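Local atomic coordinates of CghA (Chaetomium globosum, PDB entry 6KBC), a protein that belongs to a calycin-clan family of two-domain, beta-rich proteins and holds the ligand WK1 in a pocket. Residues S24-W37 against F223-W235. Numbering follows the deposited sequence.
With WK1 ((2S)-3-[(2S,4E)-4-[[(1R,2S,4aR,6S,8R,8aS)-2-[(E)-but-2-en-2-yl]-6,8-dimethyl-1,2,4a,5,6,7,8,8a-octahydronaphthalen-1-yl]-oxidanyl-methylidene]-3,5-bis(oxidanylidene)pyrrolidin-2-yl]-2-methyl-2-oxidanyl-propanoic acid), chain B.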
loop_
_atom_site.group_PDB
_atom_site.type_symbol
_atom_site.label_atom_id
_atom_site.label_comp_id
_atom_site.label_asym_id
_atom_site.label_seq_id
_atom_site.Cartn_x
_atom_site.Cartn_y
_atom_site.Cartn_z
ATOM N N SER A 24 19.976 6.511 1.062
ATOM C CA SER A 24 19.996 7.813 1.703
ATOM C C SER A 24 18.953 7.859 2.821
ATOM O O SER A 24 18.093 6.982 2.945
ATOM C CB SER A 24 19.755 8.925 0.685
ATOM O OG SER A 24 18.437 8.874 0.180
ATOM N N ALA A 25 19.036 8.906 3.638
ATOM C CA ALA A 25 18.307 8.954 4.892
ATOM C C ALA A 25 16.857 9.385 4.687
ATOM O O ALA A 25 16.481 9.956 3.657
ATOM C CB ALA A 25 18.990 9.905 5.872
ATOM N N VAL A 26 16.031 9.089 5.699
ATOM C CA VAL A 26 14.689 9.649 5.754
ATOM C C VAL A 26 14.785 11.161 5.817
ATOM O O VAL A 26 15.548 11.720 6.617
ATOM C CB VAL A 26 13.917 9.117 6.969
ATOM C CG1 VAL A 26 12.540 9.777 7.040
ATOM C CG2 VAL A 26 13.792 7.605 6.918
ATOM N N ILE A 27 13.997 11.835 4.992
ATOM C CA ILE A 27 13.841 13.283 5.051
ATOM C C ILE A 27 12.582 13.583 5.843
ATOM O O ILE A 27 11.481 13.217 5.394
ATOM C CB ILE A 27 13.771 13.904 3.649
ATOM C CG1 ILE A 27 14.974 13.462 2.814
ATOM C CG2 ILE A 27 13.655 15.421 3.748
ATOM C CD1 ILE A 27 14.821 13.717 1.325
ATOM N N PRO A 28 12.671 14.233 7.001
ATOM C CA PRO A 28 11.462 14.606 7.734
ATOM C C PRO A 28 10.567 15.520 6.915
ATOM O O PRO A 28 11.028 16.296 6.073
ATOM C CB PRO A 28 12.000 15.329 8.973
ATOM C CG PRO A 28 13.387 15.734 8.613
ATOM C CD PRO A 28 13.898 14.681 7.681
ATOM N N ASN A 29 9.265 15.410 7.181
ATOM C CA ASN A 29 8.236 16.254 6.575
ATOM C C ASN A 29 8.321 16.269 5.048
ATOM O O ASN A 29 8.153 17.306 4.403
ATOM C CB ASN A 29 8.311 17.675 7.119
ATOM C CG ASN A 29 7.042 18.443 6.884
ATOM O OD1 ASN A 29 5.932 17.896 7.009
ATOM N ND2 ASN A 29 7.184 19.713 6.533
ATOM N N SER A 30 8.547 15.104 4.456
ATOM C CA SER A 30 8.673 14.997 3.013
ATOM C C SER A 30 8.029 13.707 2.533
ATOM O O SER A 30 8.022 12.696 3.242
ATOM C CB SER A 30 10.147 15.043 2.591
ATOM O OG SER A 30 10.340 14.570 1.275
ATOM N N GLY A 31 7.490 13.756 1.314
ATOM C CA GLY A 31 7.073 12.541 0.643
ATOM C C GLY A 31 8.194 11.549 0.435
ATOM O O GLY A 31 7.928 10.355 0.248
ATOM N N ASN A 32 9.449 12.011 0.461
ATOM C CA ASN A 32 10.604 11.136 0.256
ATOM C C ASN A 32 10.522 10.400 -1.073
ATOM O O ASN A 32 11.008 9.277 -1.202
ATOM C CB ASN A 32 10.764 10.134 1.404
ATOM C CG ASN A 32 11.422 10.742 2.621
ATOM O OD1 ASN A 32 12.631 10.587 2.824
ATOM N ND2 ASN A 32 10.641 11.425 3.440
ATOM N N LEU A 33 9.916 11.034 -2.073
ATOM C CA LEU A 33 9.595 10.328 -3.307
ATOM C C LEU A 33 10.829 10.027 -4.140
ATOM O O LEU A 33 10.813 9.087 -4.947
ATOM C CB LEU A 33 8.599 11.148 -4.132
ATOM C CG LEU A 33 7.252 11.310 -3.442
ATOM C CD1 LEU A 33 6.293 12.143 -4.302
ATOM C CD2 LEU A 33 6.688 9.924 -3.115
ATOM N N PHE A 34 11.889 10.811 -3.991
ATOM C CA PHE A 34 13.092 10.529 -4.756
ATOM C C PHE A 34 13.758 9.256 -4.232
ATOM O O PHE A 34 13.818 9.039 -3.018
ATOM C CB PHE A 34 14.063 11.708 -4.691
ATOM C CG PHE A 34 15.182 11.610 -5.685
ATOM C CD1 PHE A 34 14.964 11.916 -7.023
ATOM C CD2 PHE A 34 16.442 11.184 -5.295
ATOM C CE1 PHE A 34 15.991 11.817 -7.952
ATOM C CE2 PHE A 34 17.471 11.082 -6.218
ATOM C CZ PHE A 34 17.245 11.398 -7.545
ATOM N N PRO A 35 14.247 8.389 -5.119
ATOM C CA PRO A 35 14.768 7.091 -4.676
ATOM C C PRO A 35 15.879 7.231 -3.645
ATOM O O PRO A 35 16.705 8.146 -3.708
ATOM C CB PRO A 35 15.288 6.460 -5.971
ATOM C CG PRO A 35 14.483 7.099 -7.042
ATOM C CD PRO A 35 14.225 8.501 -6.586
ATOM N N LYS A 36 15.885 6.301 -2.686
ATOM C CA LYS A 36 16.910 6.266 -1.653
ATOM C C LYS A 36 18.173 5.567 -2.125
ATOM O O LYS A 36 19.229 5.741 -1.507
ATOM C CB LYS A 36 16.360 5.579 -0.399
ATOM C CG LYS A 36 15.177 6.325 0.217
ATOM C CD LYS A 36 15.530 7.771 0.506
ATOM C CE LYS A 36 14.365 8.508 1.108
ATOM N NZ LYS A 36 14.657 9.949 1.365
ATOM N N TRP A 37 18.080 4.768 -3.184
ATOM C CA TRP A 37 19.234 4.216 -3.893
ATOM C C TRP A 37 19.285 4.911 -5.253
ATOM O O TRP A 37 18.803 4.392 -6.261
ATOM C CB TRP A 37 19.140 2.693 -4.011
ATOM C CG TRP A 37 19.462 2.012 -2.714
ATOM C CD1 TRP A 37 20.686 1.560 -2.305
ATOM C CD2 TRP A 37 18.563 1.777 -1.621
ATOM N NE1 TRP A 37 20.597 1.033 -1.042
ATOM C CE2 TRP A 37 19.306 1.154 -0.597
ATOM C CE3 TRP A 37 17.198 2.021 -1.415
ATOM C CZ2 TRP A 37 18.730 0.766 0.616
ATOM C CZ3 TRP A 37 16.622 1.628 -0.204
ATOM C CH2 TRP A 37 17.391 1.011 0.794
ATOM N N PHE A 223 -11.825 7.033 -4.319
ATOM C CA PHE A 223 -10.783 7.511 -3.428
ATOM C C PHE A 223 -9.574 6.593 -3.508
ATOM O O PHE A 223 -9.648 5.443 -3.962
ATOM C CB PHE A 223 -11.293 7.617 -1.979
ATOM C CG PHE A 223 -11.602 6.279 -1.340
ATOM C CD1 PHE A 223 -12.848 5.679 -1.510
ATOM C CD2 PHE A 223 -10.647 5.626 -0.574
ATOM C CE1 PHE A 223 -13.132 4.443 -0.926
ATOM C CE2 PHE A 223 -10.923 4.383 0.020
ATOM C CZ PHE A 223 -12.163 3.787 -0.159
ATOM N N GLY A 224 -8.457 7.113 -3.035
ATOM C CA GLY A 224 -7.237 6.338 -3.046
ATOM C C GLY A 224 -6.144 7.144 -2.394
ATOM O O GLY A 224 -6.382 8.226 -1.851
ATOM N N GLY A 225 -4.944 6.608 -2.450
ATOM C CA GLY A 225 -3.816 7.305 -1.841
ATOM C C GLY A 225 -2.531 6.950 -2.526
ATOM O O GLY A 225 -2.543 6.135 -3.431
ATOM N N MET A 226 -1.466 7.574 -2.065
ATOM C CA MET A 226 -0.120 7.313 -2.585
ATOM C C MET A 226 0.721 6.862 -1.395
ATOM O O MET A 226 0.727 7.545 -0.406
ATOM C CB MET A 226 0.466 8.561 -3.231
ATOM C CG MET A 226 1.670 8.259 -4.060
ATOM S SD MET A 226 3.121 8.301 -3.055
ATOM C CE MET A 226 4.246 7.316 -4.027
ATOM N N ASP A 227 1.287 5.669 -1.494
ATOM C CA ASP A 227 2.117 5.090 -0.415
ATOM C C ASP A 227 3.559 5.019 -0.909
ATOM O O ASP A 227 3.763 4.740 -2.053
ATOM C CB ASP A 227 1.613 3.726 0.035
ATOM C CG ASP A 227 0.275 3.748 0.751
ATOM O OD1 ASP A 227 -0.541 4.560 0.432
ATOM O OD2 ASP A 227 0.091 2.945 1.617
ATOM N N ARG A 228 4.488 5.209 0.005
ATOM C CA ARG A 228 5.905 5.237 -0.332
ATOM C C ARG A 228 6.644 4.348 0.647
ATOM O O ARG A 228 6.436 4.456 1.858
ATOM C CB ARG A 228 6.453 6.666 -0.278
ATOM C CG ARG A 228 7.960 6.786 -0.398
ATOM C CD ARG A 228 8.491 6.307 -1.729
ATOM N NE ARG A 228 9.865 6.781 -1.906
ATOM C CZ ARG A 228 10.916 6.007 -2.168
ATOM N NH1 ARG A 228 10.784 4.697 -2.300
ATOM N NH2 ARG A 228 12.117 6.556 -2.310
ATOM N N SER A 229 7.503 3.484 0.123
ATOM C CA SER A 229 8.211 2.526 0.948
ATOM C C SER A 229 9.626 2.339 0.427
ATOM O O SER A 229 9.888 2.456 -0.776
ATOM C CB SER A 229 7.498 1.180 0.969
ATOM O OG SER A 229 8.252 0.195 1.670
ATOM N N TRP A 230 10.535 2.042 1.350
ATOM C CA TRP A 230 11.837 1.515 0.963
ATOM C C TRP A 230 12.421 0.724 2.126
ATOM O O TRP A 230 12.208 1.060 3.292
ATOM C CB TRP A 230 12.782 2.634 0.510
ATOM C CG TRP A 230 13.231 3.548 1.601
ATOM C CD1 TRP A 230 14.375 3.446 2.341
ATOM C CD2 TRP A 230 12.561 4.730 2.056
ATOM N NE1 TRP A 230 14.450 4.490 3.236
ATOM C CE2 TRP A 230 13.346 5.285 3.085
ATOM C CE3 TRP A 230 11.365 5.362 1.707
ATOM C CZ2 TRP A 230 12.975 6.445 3.763
ATOM C CZ3 TRP A 230 11.004 6.507 2.374
ATOM C CH2 TRP A 230 11.805 7.040 3.390
ATOM N N LEU A 231 13.148 -0.336 1.784
ATOM C CA LEU A 231 13.771 -1.258 2.727
ATOM C C LEU A 231 15.139 -1.629 2.175
ATOM O O LEU A 231 15.251 -1.923 0.976
ATOM C CB LEU A 231 12.958 -2.546 2.893
ATOM C CG LEU A 231 11.695 -2.530 3.717
ATOM C CD1 LEU A 231 10.536 -2.062 2.836
ATOM C CD2 LEU A 231 11.468 -3.950 4.224
ATOM N N PRO A 232 16.177 -1.656 3.009
ATOM C CA PRO A 232 17.494 -2.119 2.548
ATOM C C PRO A 232 17.708 -3.617 2.683
ATOM O O PRO A 232 18.801 -4.096 2.376
ATOM C CB PRO A 232 18.450 -1.356 3.473
ATOM C CG PRO A 232 17.692 -1.238 4.745
ATOM C CD PRO A 232 16.234 -1.083 4.364
ATOM N N MET A 233 16.679 -4.317 3.165
ATOM C CA MET A 233 16.727 -5.783 3.359
ATOM C C MET A 233 15.534 -6.438 2.667
ATOM O O MET A 233 14.537 -5.779 2.462
ATOM C CB MET A 233 16.743 -6.151 4.844
ATOM C CG MET A 233 15.402 -6.062 5.536
ATOM S SD MET A 233 14.824 -4.415 5.873
ATOM C CE MET A 233 15.828 -3.901 7.250
ATOM N N VAL A 234 15.665 -7.694 2.289
ATOM C CA VAL A 234 14.547 -8.327 1.597
ATOM C C VAL A 234 13.506 -8.593 2.678
ATOM O O VAL A 234 13.814 -9.161 3.732
ATOM C CB VAL A 234 14.941 -9.614 0.851
ATOM C CG1 VAL A 234 15.986 -9.343 -0.210
ATOM C CG2 VAL A 234 15.281 -10.741 1.761
ATOM N N TRP A 235 12.290 -8.104 2.465
ATOM C CA TRP A 235 11.346 -8.080 3.573
ATOM C C TRP A 235 10.762 -9.460 3.834
ATOM O O TRP A 235 10.394 -9.772 4.973
ATOM C CB TRP A 235 10.266 -7.038 3.292
ATOM C CG TRP A 235 9.229 -7.444 2.325
ATOM C CD1 TRP A 235 9.264 -7.323 0.958
ATOM C CD2 TRP A 235 7.962 -8.010 2.648
ATOM N NE1 TRP A 235 8.093 -7.808 0.414
ATOM C CE2 TRP A 235 7.277 -8.231 1.433
ATOM C CE3 TRP A 235 7.338 -8.356 3.851
ATOM C CZ2 TRP A 235 5.997 -8.776 1.392
ATOM C CZ3 TRP A 235 6.069 -8.896 3.808
ATOM C CH2 TRP A 235 5.414 -9.106 2.589
HETATM O O WK1 B . 2.090 -9.352 -7.884
HETATM C C17 WK1 B . 1.302 -8.544 -7.463
HETATM O O1 WK1 B . 0.516 -7.985 -8.174
HETATM C C19 WK1 B . 1.271 -8.218 -6.026
HETATM O O2 WK1 B . 2.121 -9.018 -5.277
HETATM C C18 WK1 B . -0.105 -8.485 -5.500
HETATM C C20 WK1 B . 1.727 -6.786 -5.980
HETATM C C22 WK1 B . 1.398 -6.163 -4.685
HETATM N N WK1 B . 1.609 -4.736 -4.539
HETATM C C21 WK1 B . 2.218 -4.492 -3.384
HETATM O O5 WK1 B . 2.507 -3.275 -2.986
HETATM C C23 WK1 B . 2.039 -6.692 -3.502
HETATM O O4 WK1 B . 2.131 -7.967 -3.182
HETATM C C24 WK1 B . 2.556 -5.703 -2.621
HETATM C C16 WK1 B . 3.219 -5.916 -1.339
HETATM O O3 WK1 B . 3.351 -7.119 -0.934
HETATM C C9 WK1 B . 3.589 -4.773 -0.489
HETATM C C8 WK1 B . 2.240 -4.523 0.242
HETATM C C12 WK1 B . 0.946 -4.649 -0.535
HETATM C C13 WK1 B . 0.336 -3.617 -1.073
HETATM C C90 WK1 B . -0.934 -3.775 -1.838
HETATM C C14 WK1 B . 0.317 -5.985 -0.712
HETATM C C7 WK1 B . 2.075 -5.420 1.431
HETATM C C6 WK1 B . 3.025 -5.462 2.326
HETATM C C3 WK1 B . 4.331 -4.836 1.957
HETATM C C4 WK1 B . 4.709 -5.045 0.506
HETATM C C5 WK1 B . 5.875 -4.120 0.216
HETATM C C11 WK1 B . 6.431 -4.403 -1.144
HETATM C C2 WK1 B . 5.487 -5.098 2.888
HETATM C C1 WK1 B . 6.449 -3.980 2.640
HETATM C C10 WK1 B . 7.587 -3.898 3.603
HETATM C C WK1 B . 6.982 -4.151 1.251
HETATM O O HOH W 1 16.903 4.944 4.590
#
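Trp-230 and Lys-36 meet broadside: the lysine's CG sits over the pyrrole half of the indole, 3.4 Å from the centroid of the five-membered ring, a CH-pi contact. A bend at chi2 (-55°) then carries the lysine chain on across the benzo half, CE lying 3.6 Å from CZ2 of Trp-230. NZ makes an off-centre cation-pi contact with the six-membered ring and donates to Ala-25 O and, at 2.6 Å, to Asn-32 OD1. That oxygen also accepts from Ile-27 N, and ND2 donates to Ile-27 O and Ser-30 O, so bonds at both ends hold the amide, its plane 26° from the indole's. Val-26 CG2 closes on the ring edge at CZ2, and a water bridges NE1 of Trp-230 to Ser-24 O. Toward the end of the strand, Trp-37 meets Trp-230 rim to rim with planes at 71°; Pro-232 CB comes at the edge of the Trp-37 ring, near its plane, CH2 lies against Leu-231 O, and NE1 is bonded to Ile-21 O.

Arg-228 reaches the loop backbone. Its NE (2.8 Å) and NH2 (3.1 Å) both bond Asn-32 O, side-on and close to the guanidinium plane, and NH2 adds a weak bond to Phe-34 O. CE3 of Trp-230 lies over the centre of one guanidinium face. NH2 also forms a salt bridge with Glu-47, whose carboxylate takes up the backbone N-H groups of Lys-36 and Trp-37 as well. Farther along, Leu-33 CD2 touches Met-226 CE at 3.7 Å.

Leu-231, its CB directed away from the loop, contacts WK1. The irregular loop 24-37 thus packs onto one side of strand 223-231, which runs antiparallel to both 46-54 and 181-200 in the N-terminal domain.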